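Local coordinates for cellulase (Clostridium cellulovorans, PDB 6UI3), which probably cleaves internal beta-1,4-glucosidic bonds of cellulose and related plant polysaccharides through its family 5 glycoside hydrolase domain, at residues I150-G161 with P195-K205. Numbering follows the deposited sequence. Where two conformers were deposited one is given.
Unlike the reference sequence in segment 150-161: Q152 (reference Glu).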
ATOM      1  N   ILE A 150       3.190   3.884  -7.603  1.00  6.41           N
ATOM      2  CA  ILE A 150       1.863   3.853  -8.229  1.00  6.93           C
ATOM      3  C   ILE A 150       1.123   2.690  -7.578  1.00  6.66           C
ATOM      4  O   ILE A 150       1.720   1.652  -7.319  1.00  7.58           O
ATOM      5  CB  ILE A 150       1.954   3.755  -9.767  1.00  7.46           C
ATOM      6  CG1 ILE A 150       0.562   3.805 -10.412  1.00  7.71           C
ATOM      7  CG2 ILE A 150       2.737   2.517 -10.200  1.00  7.63           C
ATOM      8  CD1 ILE A 150      -0.221   5.099 -10.203  1.00  8.56           C
ATOM      9  N   ASN A 151      -0.168   2.843  -7.311  1.00  6.73           N
ATOM     10  CA  ASN A 151      -0.929   1.846  -6.542  1.00  6.54           C
ATOM     11  C   ASN A 151      -1.118   0.525  -7.298  1.00  6.84           C
ATOM     12  O   ASN A 151      -0.497  -0.487  -6.959  1.00  7.18           O
ATOM     13  CB  ASN A 151      -2.263   2.479  -6.140  1.00  7.30           C
ATOM     14  CG  ASN A 151      -3.205   1.492  -5.542  1.00  7.65           C
ATOM     15  OD1 ASN A 151      -2.825   0.773  -4.605  1.00  8.19           O
ATOM     16  ND2 ASN A 151      -4.413   1.416  -6.063  1.00  8.47           N
ATOM     17  N   GLN A 152      -1.998   0.510  -8.299  1.00  6.81           N
ATOM     18  CA  GLN A 152      -2.384  -0.704  -9.034  1.00  6.81           C
ATOM     19  C   GLN A 152      -2.319  -0.424 -10.529  1.00  7.16           C
ATOM     20  O   GLN A 152      -3.345  -0.333 -11.222  1.00  7.99           O
ATOM     21  CB  GLN A 152      -3.742  -1.231  -8.569  1.00  8.55           C
ATOM     22  CG  GLN A 152      -3.598  -1.895  -7.192  1.00  7.92           C
ATOM     23  CD  GLN A 152      -4.856  -2.398  -6.543  1.00 11.19           C
ATOM     24  OE1 GLN A 152      -4.791  -3.132  -5.554  1.00 11.73           O
ATOM     25  NE2 GLN A 152      -5.990  -2.018  -7.060  1.00 11.45           N
ATOM     26  N   PRO A 153      -1.104  -0.263 -11.053  1.00  6.79           N
ATOM     27  CA  PRO A 153      -0.934   0.144 -12.454  1.00  7.13           C
ATOM     28  C   PRO A 153      -1.445  -0.914 -13.414  1.00  7.92           C
ATOM     29  O   PRO A 153      -1.151  -2.104 -13.260  1.00  7.79           O
ATOM     30  CB  PRO A 153       0.588   0.301 -12.594  1.00  7.42           C
ATOM     31  CG  PRO A 153       1.153  -0.629 -11.536  1.00  7.49           C
ATOM     32  CD  PRO A 153       0.186  -0.516 -10.385  1.00  7.39           C
ATOM     33  N   ARG A 154      -2.164  -0.474 -14.441  1.00  7.56           N
ATOM     34  CA  ARG A 154      -2.783  -1.426 -15.349  1.00  7.87           C
ATOM     35  C   ARG A 154      -3.211  -0.717 -16.623  1.00  8.77           C
ATOM     36  O   ARG A 154      -3.151   0.510 -16.735  1.00  9.00           O
ATOM     37  CB  ARG A 154      -3.984  -2.112 -14.677  1.00  9.22           C
ATOM     38  CG  ARG A 154      -5.088  -1.161 -14.283  1.00  9.03           C
ATOM     39  CD  ARG A 154      -6.138  -1.915 -13.517  1.00 10.18           C
ATOM     40  NE  ARG A 154      -7.308  -1.180 -13.089  1.00 10.41           N
ATOM     41  CZ  ARG A 154      -7.390  -0.502 -11.953  1.00 10.31           C
ATOM     42  NH1 ARG A 154      -6.343  -0.380 -11.159  1.00 10.37           N
ATOM     43  NH2 ARG A 154      -8.540   0.059 -11.618  1.00 12.28           N
ATOM     44  N   HIS A 155      -3.673  -1.511 -17.581  1.00  9.21           N
ATOM     45  CA  HIS A 155      -4.380  -1.021 -18.756  1.00  9.50           C
ATOM     46  C   HIS A 155      -5.869  -1.203 -18.502  1.00 10.73           C
ATOM     47  O   HIS A 155      -6.349  -2.338 -18.399  1.00 11.83           O
ATOM     48  CB  HIS A 155      -3.950  -1.812 -19.988  1.00 11.09           C
ATOM     49  CG  HIS A 155      -4.813  -1.588 -21.193  1.00 12.05           C
ATOM     50  ND1 HIS A 155      -4.690  -0.483 -22.007  1.00 13.08           N
ATOM     51  CD2 HIS A 155      -5.816  -2.330 -21.718  1.00 12.54           C
ATOM     52  CE1 HIS A 155      -5.573  -0.557 -22.987  1.00 13.73           C
ATOM     53  NE2 HIS A 155      -6.270  -1.669 -22.834  1.00 14.00           N
ATOM     54  N   GLU A 156      -6.600  -0.090 -18.401  1.00 10.77           N
ATOM     55  CA  GLU A 156      -8.071  -0.090 -18.285  1.00 12.10           C
ATOM     56  C   GLU A 156      -8.457  -0.994 -17.114  1.00 11.27           C
ATOM     57  O   GLU A 156      -7.969  -0.773 -15.996  1.00 12.78           O
ATOM     58  CB  GLU A 156      -8.725  -0.407 -19.626  1.00 15.36           C
ATOM     59  CG  GLU A 156      -8.397   0.616 -20.680  1.00 21.59           C
ATOM     60  CD  GLU A 156      -9.124   0.377 -21.988  1.00 31.68           C
ATOM     61  OE1 GLU A 156      -9.782  -0.676 -22.133  1.00 35.78           O
ATOM     62  OE2 GLU A 156      -9.024   1.245 -22.875  1.00 35.68           O
ATOM     63  N   GLU A 157      -9.351  -1.963 -17.304  1.00 13.19           N
ATOM     64  CA  GLU A 157      -9.715  -2.944 -16.284  1.00 14.39           C
ATOM     65  C   GLU A 157      -9.269  -4.350 -16.683  1.00 14.63           C
ATOM     66  O   GLU A 157      -9.945  -5.348 -16.411  1.00 15.49           O
ATOM     67  CB  GLU A 157     -11.212  -2.879 -15.984  1.00 15.82           C
ATOM     68  CG  GLU A 157     -11.640  -1.578 -15.329  1.00 17.00           C
ATOM     69  CD  GLU A 157     -11.010  -1.390 -13.955  1.00 19.32           C
ATOM     70  OE1 GLU A 157     -10.866  -2.378 -13.201  1.00 21.92           O
ATOM     71  OE2 GLU A 157     -10.655  -0.253 -13.620  1.00 20.89           O
ATOM     72  N   ASP A 158      -8.106  -4.437 -17.328  1.00 12.67           N
ATOM     73  CA  ASP A 158      -7.491  -5.713 -17.693  1.00 12.04           C
ATOM     74  C   ASP A 158      -6.591  -6.132 -16.536  1.00 12.39           C
ATOM     75  O   ASP A 158      -5.475  -5.628 -16.376  1.00 12.69           O
ATOM     76  CB  ASP A 158      -6.717  -5.590 -19.002  1.00 13.06           C
ATOM     77  CG  ASP A 158      -6.048  -6.885 -19.409  1.00 14.56           C
ATOM     78  OD1 ASP A 158      -6.127  -7.867 -18.643  1.00 14.67           O
ATOM     79  OD2 ASP A 158      -5.456  -6.936 -20.506  1.00 15.30           O
ATOM     80  N   TRP A 159      -7.095  -7.022 -15.691  1.00 12.54           N
ATOM     81  CA  TRP A 159      -6.348  -7.497 -14.529  1.00 13.19           C
ATOM     82  C   TRP A 159      -5.491  -8.714 -14.842  1.00 13.35           C
ATOM     83  O   TRP A 159      -4.777  -9.195 -13.952  1.00 14.53           O
ATOM     84  CB  TRP A 159      -7.310  -7.723 -13.351  1.00 14.09           C
ATOM     85  CG  TRP A 159      -7.839  -6.402 -12.832  1.00 14.95           C
ATOM     86  CD1 TRP A 159      -8.787  -5.608 -13.423  1.00 16.88           C
ATOM     87  CD2 TRP A 159      -7.432  -5.717 -11.636  1.00 15.26           C
ATOM     88  NE1 TRP A 159      -8.983  -4.471 -12.668  1.00 17.32           N
ATOM     89  CE2 TRP A 159      -8.173  -4.520 -11.566  1.00 16.36           C
ATOM     90  CE3 TRP A 159      -6.513  -5.998 -10.619  1.00 15.25           C
ATOM     91  CZ2 TRP A 159      -8.013  -3.603 -10.528  1.00 15.79           C
ATOM     92  CZ3 TRP A 159      -6.372  -5.089  -9.583  1.00 15.45           C
ATOM     93  CH2 TRP A 159      -7.123  -3.917  -9.544  1.00 15.70           C
ATOM     94  N   VAL A 160      -5.499  -9.171 -16.089  1.00 12.91           N
ATOM     95  CA  VAL A 160      -4.595 -10.222 -16.556  1.00 13.39           C
ATOM     96  C   VAL A 160      -3.303  -9.622 -17.089  1.00 13.68           C
ATOM     97  O   VAL A 160      -2.204 -10.014 -16.691  1.00 14.98           O
ATOM     98  CB  VAL A 160      -5.295 -11.093 -17.620  1.00 15.11           C
ATOM     99  CG1 VAL A 160      -4.327 -12.125 -18.183  1.00 16.53           C
ATOM    100  CG2 VAL A 160      -6.523 -11.783 -17.034  1.00 17.34           C
ATOM    101  N   GLY A 161      -3.418  -8.650 -17.985  1.00 12.71           N
ATOM    102  CA  GLY A 161      -2.258  -7.968 -18.510  1.00 12.87           C
ATOM    103  C   GLY A 161      -1.620  -8.692 -19.683  1.00 13.20           C
ATOM    104  O   GLY A 161      -2.050  -9.760 -20.111  1.00 14.88           O
ATOM    105  N   PRO A 195       5.522  -1.550  -7.546  1.00  6.40           N
ATOM    106  CA  PRO A 195       4.594  -2.666  -7.740  1.00  7.39           C
ATOM    107  C   PRO A 195       4.853  -3.444  -9.024  1.00  7.00           C
ATOM    108  O   PRO A 195       5.404  -2.924  -9.996  1.00  7.07           O
ATOM    109  CB  PRO A 195       3.242  -1.943  -7.852  1.00  7.18           C
ATOM    110  CG  PRO A 195       3.581  -0.685  -8.551  1.00  7.29           C
ATOM    111  CD  PRO A 195       4.915  -0.264  -7.949  1.00  7.65           C
ATOM    112  N   THR A 196       4.406  -4.700  -9.005  1.00  7.10           N
ATOM    113  CA  THR A 196       4.133  -5.442 -10.230  1.00  7.31           C
ATOM    114  C   THR A 196       2.857  -4.872 -10.879  1.00  7.00           C
ATOM    115  O   THR A 196       2.153  -4.024 -10.314  1.00  7.05           O
ATOM    116  CB  THR A 196       3.892  -6.907  -9.873  1.00  7.52           C
ATOM    117  OG1 THR A 196       2.799  -6.941  -8.945  1.00  7.56           O
ATOM    118  CG2 THR A 196       5.124  -7.577  -9.277  1.00  8.46           C
ATOM    119  N   TYR A 197       2.523  -5.378 -12.067  1.00  7.17           N
ATOM    120  CA  TYR A 197       1.284  -5.000 -12.741  1.00  7.56           C
ATOM    121  C   TYR A 197       0.097  -5.330 -11.842  1.00  7.25           C
ATOM    122  O   TYR A 197      -0.010  -6.452 -11.336  1.00  7.04           O
ATOM    123  CB  TYR A 197       1.211  -5.757 -14.078  1.00  8.24           C
ATOM    124  CG  TYR A 197       0.017  -5.425 -14.946  1.00  8.28           C
ATOM    125  CD1 TYR A 197      -1.150  -6.152 -14.838  1.00  9.57           C
ATOM    126  CD2 TYR A 197       0.063  -4.419 -15.901  1.00  8.05           C
ATOM    127  CE1 TYR A 197      -2.260  -5.862 -15.633  1.00  8.83           C
ATOM    128  CE2 TYR A 197      -1.040  -4.125 -16.696  1.00  8.86           C
ATOM    129  CZ  TYR A 197      -2.189  -4.848 -16.560  1.00  8.70           C
ATOM    130  OH  TYR A 197      -3.279  -4.526 -17.349  1.00 10.04           O
ATOM    131  N   CYS A 198      -0.775  -4.346 -11.605  1.00  7.49           N
ATOM    132  CA  CYS A 198      -1.897  -4.451 -10.677  1.00  7.76           C
ATOM    133  C   CYS A 198      -1.466  -4.750  -9.242  1.00  7.13           C
ATOM    134  O   CYS A 198      -2.308  -5.146  -8.422  1.00  8.07           O
ATOM    135  CB  CYS A 198      -2.958  -5.490 -11.093  1.00  9.16           C
ATOM    136  SG  CYS A 198      -3.935  -5.030 -12.533  1.00 10.45           S
ATOM    137  N   ALA A 199      -0.186  -4.580  -8.918  1.00  6.96           N
ATOM    138  CA  ALA A 199       0.384  -5.073  -7.660  1.00  6.65           C
ATOM    139  C   ALA A 199       0.044  -6.547  -7.442  1.00  7.38           C
ATOM    140  O   ALA A 199      -0.080  -7.030  -6.315  1.00  7.89           O
ATOM    141  CB  ALA A 199      -0.002  -4.208  -6.453  1.00  7.52           C
ATOM    142  N   SER A 200      -0.111  -7.294  -8.526  1.00  6.91           N
ATOM    143  CA  SER A 200      -0.542  -8.679  -8.449  1.00  7.63           C
ATOM    144  C   SER A 200       0.587  -9.630  -8.068  1.00  7.54           C
ATOM    145  O   SER A 200       1.746  -9.474  -8.476  1.00  7.95           O
ATOM    146  CB  SER A 200      -1.082  -9.103  -9.819  1.00  8.10           C
ATOM    147  OG  SER A 200      -1.558 -10.431  -9.800  1.00  8.77           O
ATOM    148  N   SER A 201       0.206 -10.670  -7.329  1.00  7.83           N
ATOM    149  CA  SER A 201       1.064 -11.802  -7.024  1.00  8.87           C
ATOM    150  C   SER A 201       0.882 -12.973  -7.980  1.00  9.44           C
ATOM    151  O   SER A 201       1.529 -14.010  -7.789  1.00 10.69           O
ATOM    152  CB  SER A 201       0.841 -12.269  -5.579  1.00  9.84           C
ATOM    153  OG  SER A 201      -0.457 -12.805  -5.394  1.00 11.04           O
ATOM    154  N   ASP A 202       0.019 -12.865  -8.989  1.00  9.10           N
ATOM    155  CA  ASP A 202      -0.076 -13.948  -9.961  1.00  9.84           C
ATOM    156  C   ASP A 202       1.261 -14.063 -10.685  1.00  9.87           C
ATOM    157  O   ASP A 202       1.889 -13.057 -11.025  1.00  9.54           O
ATOM    158  CB  ASP A 202      -1.179 -13.705 -11.003  1.00 12.16           C
ATOM    159  CG  ASP A 202      -2.564 -13.547 -10.403  1.00 16.12           C
ATOM    160  OD1 ASP A 202      -2.910 -14.330  -9.498  1.00 19.73           O
ATOM    161  OD2 ASP A 202      -3.316 -12.656 -10.881  1.00 16.64           O
ATOM    162  N   TYR A 203       1.659 -15.302 -10.975  0.63 10.33           N
ATOM    163  CA  TYR A 203       3.008 -15.535 -11.474  0.63 10.24           C
ATOM    164  C   TYR A 203       3.355 -14.740 -12.732  0.63  9.72           C
ATOM    165  O   TYR A 203       4.483 -14.231 -12.806  0.63 10.30           O
ATOM    166  CB  TYR A 203       3.314 -17.036 -11.645  0.63 11.16           C
ATOM    167  CG  TYR A 203       4.778 -17.204 -11.925  0.63 11.49           C
ATOM    168  CD1 TYR A 203       5.712 -16.986 -10.926  0.63 12.06           C
ATOM    169  CD2 TYR A 203       5.237 -17.487 -13.202  0.63 11.62           C
ATOM    170  CE1 TYR A 203       7.060 -17.071 -11.178  0.63 12.57           C
ATOM    171  CE2 TYR A 203       6.598 -17.566 -13.467  0.63 11.93           C
ATOM    172  CZ  TYR A 203       7.495 -17.364 -12.441  0.63 12.22           C
ATOM    173  OH  TYR A 203       8.845 -17.423 -12.658  0.63 13.11           O
ATOM    174  N   PRO A 204       2.482 -14.582 -13.728  1.00  9.66           N
ATOM    175  CA  PRO A 204       2.918 -13.837 -14.922  1.00 10.75           C
ATOM    176  C   PRO A 204       3.330 -12.404 -14.639  1.00 10.08           C
ATOM    177  O   PRO A 204       4.269 -11.875 -15.253  1.00  9.94           O
ATOM    178  CB  PRO A 204       1.712 -13.929 -15.860  1.00 12.28           C
ATOM    179  CG  PRO A 204       1.044 -15.193 -15.463  1.00 12.37           C
ATOM    180  CD  PRO A 204       1.176 -15.235 -13.950  1.00 11.92           C
ATOM    181  N   LYS A 205       2.649 -11.745 -13.697  1.00  8.96           N
ATOM    182  CA  LYS A 205       3.048 -10.385 -13.337  1.00  9.12           C
ATOM    183  C   LYS A 205       4.380 -10.383 -12.600  1.00  9.55           C
ATOM    184  O   LYS A 205       5.226  -9.503 -12.804  1.00  9.99           O
ATOM    185  CB  LYS A 205       1.994  -9.693 -12.469  1.00  8.39           C
ATOM    186  CG  LYS A 205       0.679  -9.396 -13.167  1.00  9.78           C
ATOM    187  CD  LYS A 205      -0.324 -10.519 -13.055  1.00 10.16           C
ATOM    188  CE  LYS A 205      -1.743 -10.023 -13.369  1.00 11.62           C
ATOM    189  NZ  LYS A 205      -2.782 -11.067 -13.226  1.00 13.08           N
TER
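The hydroxyl of Y197 is gripped twice by the loop 150-161: it donates to D158 O at 2.6 Å, in the plane of that carbonyl, and accepts from H155 N at 3.0 Å in an almost straight bond (178°). With CG anti to the backbone N (chi1 -177°), the ring end reaches the loop, CE1 3.6 Å from G161 CA, with P153 O over one ring face, offset toward the rim. That oxygen accepts from C198 N at 2.8 Å. C198 SG approaches the W159 six-membered ring obliquely, 3.4 Å from CE3, a sulfur-aromatic contact. R154 CD lies over one face of the indole, while W159 NE1 donates to E157 OE1, whose partner oxygen OE2 forms a salt bridge with R154 NH2. K205 NZ reaches W159 O at 2.8 Å and forms a salt bridge with D202, meeting the anti lone pair of OD2. D158 OD1 accepts from V160 N, an Asx turn, and from G161 N, the whole an Asx motif tying D158 to the backbone that follows. At the barrel end, P195 CG packs 3.7 Å from I150 CG2 and 3.8 Å from P153 CG. Farther out, F166 meets the Y197 ring edge-to-face; H155 ND1, N151 OD1 and Q152 OE1 are hydrogen-bonded to D116, R64 and H222. The contact joins the loops after TIM-barrel strands 145-148 and 192-195; N151-Q152-P153 fits the family 5 Asn-Glu-Pro signature, whose glutamate, the reference residue at 152, is probably the acid/base. Three of four crossing bonds end on main-chain carbonyls, the fourth starts from H155 N; with the loop's own D158, R154 and E157 bonds they hold its course.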